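Local coordinates for protein glucosamine 6-phosphate N-acetyltransferase (Arabidopsis thaliana, PDB 3T90) that transfers an acetyl group from acetyl-CoA to glucosamine 6-phosphate, a step in the biosynthesis of UDP-N-acetylglucosamine, at residues R8-S13 / H51-I56; V70-K75 / M109-S114. One frame throughout, in Å; residues are numbered along the deposited sequence.

Interaction 1 of 2, residues R8-S13 / H51-I56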
loop_
_atom_site.group_PDB
_atom_site.type_symbol
_atom_site.label_atom_id
_atom_site.label_comp_id
_atom_site.label_asym_id
_atom_site.label_seq_id
_atom_site.Cartn_x
_atom_site.Cartn_y
_atom_site.Cartn_z
ATOM N N ARG A 8 -2.340 20.581 -7.703
ATOM C CA ARG A 8 -1.108 20.831 -6.912
ATOM C C ARG A 8 -0.992 19.785 -5.768
ATOM O O ARG A 8 -1.772 18.819 -5.728
ATOM C CB ARG A 8 -1.194 22.259 -6.288
ATOM C CG ARG A 8 -2.479 22.479 -5.454
ATOM C CD ARG A 8 -2.407 23.898 -4.738
ATOM N NE ARG A 8 -3.641 24.204 -4.102
ATOM C CZ ARG A 8 -3.875 23.804 -2.834
ATOM N NH1 ARG A 8 -3.008 22.971 -2.211
ATOM N NH2 ARG A 8 -5.026 24.170 -2.271
ATOM N N LYS A 9 -0.010 19.923 -4.891
ATOM C CA LYS A 9 0.033 19.051 -3.709
ATOM C C LYS A 9 -0.680 19.634 -2.561
ATOM O O LYS A 9 -0.907 20.866 -2.458
ATOM C CB LYS A 9 1.495 18.796 -3.355
ATOM C CG LYS A 9 2.225 17.927 -4.449
ATOM C CD LYS A 9 3.695 17.891 -4.125
ATOM C CE LYS A 9 4.478 17.325 -5.313
ATOM N NZ LYS A 9 4.513 18.257 -6.499
ATOM N N LEU A 10 -1.104 18.781 -1.623
ATOM C CA LEU A 10 -1.678 19.250 -0.373
ATOM C C LEU A 10 -0.741 20.216 0.361
ATOM O O LEU A 10 0.470 19.994 0.457
ATOM C CB LEU A 10 -1.955 18.028 0.490
ATOM C CG LEU A 10 -2.680 18.265 1.830
ATOM C CD1 LEU A 10 -4.226 18.609 1.542
ATOM C CD2 LEU A 10 -2.496 17.066 2.726
ATOM N N GLU A 11 -1.329 21.300 0.919
ATOM C CA GLU A 11 -0.577 22.245 1.706
ATOM C C GLU A 11 -1.163 22.362 3.095
ATOM O O GLU A 11 -2.359 22.006 3.320
ATOM C CB GLU A 11 -0.575 23.623 0.986
ATOM C CG GLU A 11 0.114 23.573 -0.386
ATOM C CD GLU A 11 1.635 23.318 -0.272
ATOM O OE1 GLU A 11 2.244 23.897 0.651
ATOM O OE2 GLU A 11 2.253 22.492 -1.013
ATOM N N ILE A 12 -0.384 22.919 4.029
ATOM C CA ILE A 12 -0.876 22.914 5.444
ATOM C C ILE A 12 -2.124 23.783 5.607
ATOM O O ILE A 12 -3.010 23.451 6.422
ATOM C CB ILE A 12 0.272 23.239 6.418
ATOM C CG1 ILE A 12 -0.083 22.686 7.853
ATOM C CG2 ILE A 12 0.588 24.699 6.381
ATOM C CD1 ILE A 12 1.166 22.455 8.823
ATOM N N SER A 13 -2.310 24.770 4.740
ATOM C CA SER A 13 -3.499 25.633 4.799
ATOM C C SER A 13 -4.731 24.980 4.293
ATOM O O SER A 13 -5.804 25.583 4.367
ATOM C CB SER A 13 -3.224 26.951 4.078
ATOM O OG SER A 13 -2.644 26.689 2.845
ATOM N N HIS A 51 5.767 9.793 -0.410
ATOM C CA HIS A 51 4.300 9.833 0.019
ATOM C C HIS A 51 3.758 11.210 -0.363
ATOM O O HIS A 51 4.012 12.137 0.487
ATOM C CB HIS A 51 4.157 9.521 1.539
ATOM C CG HIS A 51 2.742 9.142 1.971
ATOM N ND1 HIS A 51 2.423 8.654 3.237
ATOM C CD2 HIS A 51 1.609 9.145 1.271
ATOM C CE1 HIS A 51 1.105 8.420 3.274
ATOM N NE2 HIS A 51 0.586 8.779 2.101
ATOM N N VAL A 52 3.017 11.284 -1.504
ATOM C CA VAL A 52 2.496 12.511 -2.203
ATOM C C VAL A 52 0.936 12.528 -2.118
ATOM O O VAL A 52 0.296 11.499 -2.255
ATOM C CB VAL A 52 2.789 12.603 -3.793
ATOM C CG1 VAL A 52 1.836 13.645 -4.521
ATOM C CG2 VAL A 52 4.238 12.847 -4.120
ATOM N N ILE A 53 0.376 13.651 -1.673
ATOM C CA ILE A 53 -1.030 13.852 -1.756
ATOM C C ILE A 53 -1.335 14.941 -2.782
ATOM O O ILE A 53 -0.817 16.077 -2.619
ATOM C CB ILE A 53 -1.635 14.236 -0.410
ATOM C CG1 ILE A 53 -1.249 13.147 0.624
ATOM C CG2 ILE A 53 -3.173 14.452 -0.572
ATOM C CD1 ILE A 53 -1.843 13.385 1.996
ATOM N N CYS A 54 -2.129 14.640 -3.815
ATOM C CA CYS A 54 -2.505 15.606 -4.853
ATOM C C CYS A 54 -3.883 16.146 -4.455
ATOM O O CYS A 54 -4.772 15.387 -4.006
ATOM C CB CYS A 54 -2.644 14.800 -6.180
ATOM S SG CYS A 54 -3.315 15.751 -7.539
ATOM N N VAL A 55 -4.058 17.457 -4.642
ATOM C CA VAL A 55 -5.392 18.085 -4.567
ATOM C C VAL A 55 -5.668 18.937 -5.766
ATOM O O VAL A 55 -4.711 19.491 -6.390
ATOM C CB VAL A 55 -5.542 18.970 -3.283
ATOM C CG1 VAL A 55 -5.496 18.135 -2.004
ATOM C CG2 VAL A 55 -4.621 20.173 -3.244
ATOM N N ILE A 56 -6.943 19.054 -6.090
ATOM C CA ILE A 56 -7.363 20.013 -7.068
ATOM C C ILE A 56 -8.271 20.975 -6.337
ATOM O O ILE A 56 -9.306 20.558 -5.783
ATOM C CB ILE A 56 -8.114 19.390 -8.234
ATOM C CG1 ILE A 56 -7.211 18.413 -8.918
ATOM C CG2 ILE A 56 -8.655 20.483 -9.208
ATOM C CD1 ILE A 56 -7.928 17.630 -10.124
#

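Interaction 2 of 2, residues V70-K75 / M109-S114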
loop_
_atom_site.group_PDB
_atom_site.type_symbol
_atom_site.label_atom_id
_atom_site.label_comp_id
_atom_site.label_asym_id
_atom_site.label_seq_id
_atom_site.Cartn_x
_atom_site.Cartn_y
_atom_site.Cartn_z
ATOM N N VAL A 70 -0.523 8.961 -3.068
ATOM C CA VAL A 70 0.247 7.711 -3.359
ATOM C C VAL A 70 1.381 7.506 -2.375
ATOM O O VAL A 70 2.064 8.456 -2.011
ATOM C CB VAL A 70 0.735 7.764 -4.874
ATOM C CG1 VAL A 70 1.804 8.883 -5.117
ATOM C CG2 VAL A 70 1.280 6.362 -5.257
ATOM N N MET A 71 1.556 6.275 -1.940
ATOM C CA MET A 71 2.606 5.892 -1.044
ATOM C C MET A 71 3.485 4.910 -1.763
ATOM O O MET A 71 2.952 3.875 -2.287
ATOM C CB MET A 71 2.029 5.299 0.232
ATOM C CG MET A 71 3.188 5.020 1.139
ATOM S SD MET A 71 2.588 4.527 2.775
ATOM C CE MET A 71 2.124 3.091 2.477
ATOM N N ILE A 72 4.795 5.214 -1.819
ATOM C CA ILE A 72 5.740 4.366 -2.535
ATOM C C ILE A 72 6.329 3.377 -1.558
ATOM O O ILE A 72 6.848 3.714 -0.455
ATOM C CB ILE A 72 6.809 5.230 -3.262
ATOM C CG1 ILE A 72 6.121 6.002 -4.380
ATOM C CG2 ILE A 72 7.827 4.342 -3.987
ATOM C CD1 ILE A 72 7.106 7.000 -5.175
ATOM N N GLU A 73 6.217 2.107 -1.959
ATOM C CA GLU A 73 6.690 0.944 -1.160
ATOM C C GLU A 73 7.994 0.432 -1.780
ATOM O O GLU A 73 7.963 0.027 -2.949
ATOM C CB GLU A 73 5.669 -0.155 -1.266
ATOM C CG GLU A 73 6.131 -1.413 -0.414
ATOM C CD GLU A 73 5.411 -2.647 -0.852
ATOM O OE1 GLU A 73 5.807 -3.779 -0.496
ATOM O OE2 GLU A 73 4.436 -2.613 -1.628
ATOM N N LYS A 74 9.060 0.411 -1.008
ATOM C CA LYS A 74 10.297 -0.248 -1.473
ATOM C C LYS A 74 10.234 -1.724 -1.211
ATOM O O LYS A 74 9.858 -2.151 -0.123
ATOM C CB LYS A 74 11.460 0.338 -0.736
ATOM C CG LYS A 74 11.680 1.845 -1.104
ATOM C CD LYS A 74 12.864 2.427 -0.371
ATOM C CE LYS A 74 12.931 3.905 -0.754
ATOM N NZ LYS A 74 12.102 4.716 0.231
ATOM N N LYS A 75 10.656 -2.521 -2.203
ATOM C CA LYS A 75 10.621 -3.990 -2.122
ATOM C C LYS A 75 11.967 -4.593 -2.373
ATOM O O LYS A 75 12.910 -3.826 -2.769
ATOM C CB LYS A 75 9.657 -4.521 -3.200
ATOM C CG LYS A 75 8.207 -4.069 -3.007
ATOM C CD LYS A 75 7.379 -4.750 -4.077
ATOM C CE LYS A 75 5.866 -4.538 -3.983
ATOM N NZ LYS A 75 5.280 -5.270 -2.790
ATOM N N MET A 109 0.309 8.910 -11.109
ATOM C CA MET A 109 1.070 7.951 -11.949
ATOM C C MET A 109 2.317 8.623 -12.485
ATOM O O MET A 109 3.410 8.027 -12.463
ATOM C CB MET A 109 0.206 7.526 -13.104
ATOM C CG MET A 109 -0.903 6.608 -12.687
ATOM S SD MET A 109 -1.928 6.313 -14.195
ATOM C CE MET A 109 -2.708 4.907 -13.482
ATOM N N ASP A 110 2.189 9.880 -12.867
ATOM C CA ASP A 110 3.376 10.594 -13.395
ATOM C C ASP A 110 4.477 10.685 -12.324
ATOM O O ASP A 110 5.666 10.452 -12.532
ATOM C CB ASP A 110 2.988 12.047 -13.810
ATOM C CG ASP A 110 2.154 12.131 -15.078
ATOM O OD1 ASP A 110 2.079 11.171 -15.863
ATOM O OD2 ASP A 110 1.535 13.226 -15.220
ATOM N N HIS A 111 4.096 10.967 -11.074
ATOM C CA HIS A 111 5.038 11.010 -10.000
ATOM C C HIS A 111 5.724 9.623 -9.808
ATOM O O HIS A 111 6.965 9.527 -9.690
ATOM C CB HIS A 111 4.269 11.382 -8.691
ATOM C CG HIS A 111 5.195 11.444 -7.542
ATOM N ND1 HIS A 111 6.188 12.414 -7.416
ATOM C CD2 HIS A 111 5.379 10.570 -6.517
ATOM C CE1 HIS A 111 6.874 12.167 -6.310
ATOM N NE2 HIS A 111 6.427 11.049 -5.766
ATOM N N CYS A 112 4.937 8.570 -9.792
ATOM C CA CYS A 112 5.539 7.276 -9.560
ATOM C C CYS A 112 6.453 6.875 -10.733
ATOM O O CYS A 112 7.503 6.282 -10.460
ATOM C CB CYS A 112 4.483 6.234 -9.462
ATOM S SG CYS A 112 3.551 6.364 -7.891
ATOM N N LYS A 113 6.097 7.193 -11.981
ATOM C CA LYS A 113 6.946 6.835 -13.127
ATOM C C LYS A 113 8.249 7.593 -12.967
ATOM O O LYS A 113 9.370 7.007 -13.120
ATOM C CB LYS A 113 6.249 7.190 -14.406
ATOM C CG LYS A 113 7.128 6.710 -15.552
ATOM C CD LYS A 113 6.701 7.320 -16.851
ATOM C CE LYS A 113 5.409 6.913 -17.358
ATOM N NZ LYS A 113 5.498 7.400 -18.799
ATOM N N SER A 114 8.166 8.875 -12.599
ATOM C CA SER A 114 9.351 9.695 -12.403
ATOM C C SER A 114 10.264 9.228 -11.251
ATOM O O SER A 114 11.478 9.390 -11.312
ATOM C CB SER A 114 8.952 11.162 -12.199
ATOM O OG SER A 114 8.495 11.411 -10.891
#

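Interaction 1 of 2, residues R8-S13 / H51-I56
Arg8 and Val55 form a hydrogen-bonded antiparallel pair through two backbone bonds, Arg8 N to Val55 O and Val55 N to Arg8 O, both 2.9 Å. The ladder closes two residues further on, where Leu10 N, already past the end of strand 5-9, donates to Ile53 O at 2.9 Å. Between these bonds lies the non-hydrogen-bonded pair Lys9 and Cys54, whose CA atoms come within 4.4 Å; here Cys54 CA and Lys9 CA make CA-H...O contacts with Arg8 O and Ile53 O, respectively.

Polar side-chain interactions centre on Arg8. NH1 donates to Lys9 O at 3.0 Å in a bent bond (133° at the hydrogen), the oxygen 16° out of the guanidinium plane, while NH2 forms salt bridges with Asp14 and Glu57.

The same group also packs: Val55 CG2 lies over one face, offset toward the rim and 3.4 Å from NH1, because Arg8 CG is wedged between the backbone N and carbonyl carbon (chi1 55°) and the chain then runs extended to NE. Shortening this side chain to that of an alanine is likely to leave Asp14 and Glu57 without their common cation and to uncover the Val55 methyl.

Apolar contacts follow from Leu10, which lies alongside Ile53, the two pointing the same way with Leu10 CD2 3.8 Å from Ile53 CD1. Its other methyl, CD1, reaches Val55 CG1.

Within this chain, strand 5-9 is an outermost strand of the GNAT sheet. Leu10 packs on Phe41 of helix 34-45 and, with Ile53, on Phe76 of the second subunit, whereas Val52 and Cys54 meet Phe107 of helix 100-114, and strand 63-74 continues the sheet beyond 51-58.

Interaction 2 of 2, residues V70-K75 / M109-S114
With SG set anti to its carbonyl carbon (chi1 -72°), Cys112 turns its sulfur to Val70, whose CG2 meets it. His111, one residue earlier on the helix, has CG anti to the backbone N (chi1 -180°), which carries the imidazole out to the strand beside Val70 and Ile72.

The closest approach is Val70 CG2 to Cys112 SG, 3.5 Å. Val70 CG1 lies 4.1 Å from the same sulfur, so both methyls of the valine border it. Ile72 adds a more distant touch, its CG1 4.4 Å from SG. The extended isoleucine chain instead sends CD1 on to His111, 4.1 Å from NE2, and Val70 CG1 approaches CD2 of the same ring at 4.2 Å. Both aliphatic groups come to the imidazole obliquely.

Strand segment 70-74 and helix segment 109-114 run nearly alongside each other, their directions 22° apart and their axes 9.8 Å from one another at closest approach. This places helix 100-114 over one face of the central sheet, in the layered alpha/beta arrangement of the GNAT fold. Ile72 also touches Met115, just beyond the helix, and Val70 touches Ile86 of strand 82-91. Just past the strand, Lys75, which probably binds substrate, as in relatives, forms a salt bridge from NZ to Glu73 OE1 at 2.8 Å and further ones to Glu87 and Asp88 of the second subunit.

Across the contact the chemistry is that of sulfur and aliphatic groups packing by dispersion. His111 is the polar member, and its NE2 is satisfied by the backbone carbonyl of Asp49, which probably restrains the ring's rotation while its CD2-NE2 side lies against Val70 and Ile72.

Interactions 1 and 2 lie in series along the chain, their centres 15 Å apart, and meet in the sheet because strands 51-58 and 63-74 are neighbours. Val52 O and Val70 N, 2.8 Å apart, probably form a hydrogen bond joining them, and Val52 CG2 packs 3.3 Å from His111 NE2, so strand 51-58 also lies against the helix of interaction 2. Both contacts reach the second subunit. The substrate site, inferred by similarity, is close to both: the side chain of Ile53 is about 7 Å from that of Asp88, and that of Val70 is likewise about 7 Å from that of Glu87, while Lys75 probably belongs to the site itself.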